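Hypothetical protein (Streptococcus pneumoniae, PDB 2HIY) is of unknown function, a conserved bacterial protein of the DUF1697 family built around two four-stranded antiparallel sheets. Local coordinates at residues F105-E110 / T167-K172. Numbering follows the deposited sequence.
Sequences FLFYTE and TIRNAK
In the second antiparallel sheet of the chain, strand 166-170, at its edge within this chain, pairs with strand 102-108 as Phe-105 to Phe-107 meet Thr-167 to Arg-169. Two hydrogen-bonded pairs flank a non-hydrogen-bonded one. In the first, Phe-105 N gives a nearly straight bond of 2.7 Å to Arg-169 O, and Arg-169 N returns one to Phe-105 O. In the second, Phe-107 N donates to Thr-167 O at 2.8 Å and Thr-167 N donates back to Phe-107 O. Between them Leu-106 and Ile-168 lie side by side, CG to CG1 4.1 Å, on the face where Tyr-153 of helix 152-156 touches both.

The other face carries Phe-107, whose ring turns its edge to the second strand: CE2 lies 3.8 Å from Arg-169 CG. The arginine chain bends at chi2 (-70°), and its guanidinium, 73° from the ring plane, reaches back along its own strand, where NH1 bonds Ile-168 O at 3.0 Å. NE donates to Asn-47 OD1 and NH2 to the carbonyl oxygens of Val-11 and Gly-46, which together hold the guanidinium in its rotation. Thr-167 CG2 lies over one guanidinium face, toward its rim, while Thr-167 OG1 bonds Ser-78 and touches Thr-109 CG2. Through Ser-78 and Asn-47, this face joins the chain's other sheet, and the pairing belongs to an antiparallel sheet in the order 129-133, 137-142, 102-108, 166-170.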
# COMPACT_ATOMS: atom_id res chain seq x y z
N PHE D 105 16.52 18.44 -5.74
CA PHE D 105 16.99 19.68 -5.15
C PHE D 105 16.30 19.79 -3.79
O PHE D 105 15.07 19.69 -3.72
CB PHE D 105 16.64 20.89 -6.01
CG PHE D 105 17.41 22.13 -5.62
CD1 PHE D 105 18.72 22.27 -5.99
CD2 PHE D 105 16.83 23.12 -4.84
CE1 PHE D 105 19.44 23.39 -5.65
CE2 PHE D 105 17.52 24.24 -4.51
CZ PHE D 105 18.85 24.38 -4.91
N LEU D 106 17.09 20.01 -2.76
CA LEU D 106 16.56 20.18 -1.40
C LEU D 106 16.52 21.68 -1.11
O LEU D 106 17.55 22.28 -0.78
CB LEU D 106 17.48 19.48 -0.38
CG LEU D 106 17.49 17.94 -0.40
CD1 LEU D 106 18.09 17.40 -1.71
CD2 LEU D 106 18.34 17.42 0.75
N PHE D 107 15.34 22.29 -1.27
CA PHE D 107 15.23 23.74 -1.09
C PHE D 107 15.25 24.09 0.39
O PHE D 107 14.51 23.51 1.21
CB PHE D 107 13.91 24.26 -1.63
CG PHE D 107 13.84 24.38 -3.13
CD1 PHE D 107 14.26 25.54 -3.78
CD2 PHE D 107 13.26 23.36 -3.93
CE1 PHE D 107 14.16 25.68 -5.19
CE2 PHE D 107 13.14 23.50 -5.32
CZ PHE D 107 13.60 24.65 -5.93
N TYR D 108 16.10 25.05 0.75
CA TYR D 108 16.08 25.58 2.10
C TYR D 108 14.75 26.27 2.38
O TYR D 108 14.08 26.73 1.48
CB TYR D 108 17.24 26.55 2.28
CG TYR D 108 18.62 25.94 2.09
CD1 TYR D 108 18.92 24.64 2.53
CD2 TYR D 108 19.65 26.70 1.51
CE1 TYR D 108 20.23 24.10 2.36
CE2 TYR D 108 20.94 26.17 1.35
CZ TYR D 108 21.21 24.90 1.79
OH TYR D 108 22.51 24.42 1.64
N THR D 109 14.37 26.35 3.64
CA THR D 109 13.15 27.04 4.06
C THR D 109 13.48 28.29 4.87
O THR D 109 14.58 28.47 5.36
CB THR D 109 12.29 26.12 4.91
OG1 THR D 109 13.06 25.66 6.03
CG2 THR D 109 11.76 24.91 4.10
N GLU D 110 12.47 29.14 5.03
CA GLU D 110 12.65 30.36 5.79
C GLU D 110 12.99 30.06 7.24
O GLU D 110 12.33 29.23 7.88
CB GLU D 110 11.37 31.19 5.69
CG GLU D 110 11.23 31.82 4.33
CD GLU D 110 12.37 32.77 4.01
OE1 GLU D 110 12.70 33.63 4.86
OE2 GLU D 110 12.98 32.65 2.92
N THR D 167 12.44 21.51 1.49
CA THR D 167 11.38 21.17 0.56
C THR D 167 12.04 20.47 -0.62
O THR D 167 12.76 21.10 -1.39
CB THR D 167 10.65 22.44 0.09
OG1 THR D 167 10.37 23.27 1.24
CG2 THR D 167 9.40 22.07 -0.63
N ILE D 168 11.76 19.18 -0.77
CA ILE D 168 12.48 18.39 -1.76
C ILE D 168 11.68 18.37 -3.05
O ILE D 168 10.48 18.08 -3.05
CB ILE D 168 12.69 16.98 -1.27
CG1 ILE D 168 13.50 17.01 0.03
CG2 ILE D 168 13.39 16.14 -2.38
CD1 ILE D 168 13.76 15.62 0.66
N ARG D 169 12.34 18.68 -4.16
CA ARG D 169 11.73 18.58 -5.49
C ARG D 169 12.66 17.87 -6.43
O ARG D 169 13.88 18.05 -6.36
CB ARG D 169 11.44 19.99 -6.05
CG ARG D 169 10.45 20.82 -5.19
CD ARG D 169 9.05 20.21 -5.30
NE ARG D 169 7.99 20.97 -4.61
CZ ARG D 169 7.54 20.71 -3.39
NH1 ARG D 169 8.07 19.76 -2.65
NH2 ARG D 169 6.55 21.47 -2.90
N ASN D 170 12.14 17.06 -7.31
CA ASN D 170 13.01 16.45 -8.31
C ASN D 170 13.49 17.48 -9.32
O ASN D 170 13.00 18.62 -9.38
CB ASN D 170 12.39 15.20 -8.94
CG ASN D 170 11.12 15.48 -9.70
OD1 ASN D 170 11.00 16.50 -10.38
ND2 ASN D 170 10.20 14.52 -9.66
N ALA D 171 14.50 17.10 -10.11
CA ALA D 171 15.05 18.03 -11.06
C ALA D 171 14.06 18.53 -12.08
O ALA D 171 14.15 19.66 -12.54
CB ALA D 171 16.25 17.40 -11.77
N LYS D 172 13.12 17.67 -12.49
CA LYS D 172 12.12 18.09 -13.46
C LYS D 172 11.22 19.18 -12.86
O LYS D 172 10.90 20.17 -13.55
CB LYS D 172 11.32 16.89 -13.95
CG LYS D 172 12.11 16.04 -14.94
CD LYS D 172 11.26 15.00 -15.64
CE LYS D 172 11.97 14.45 -16.89
NZ LYS D 172 13.26 13.79 -16.57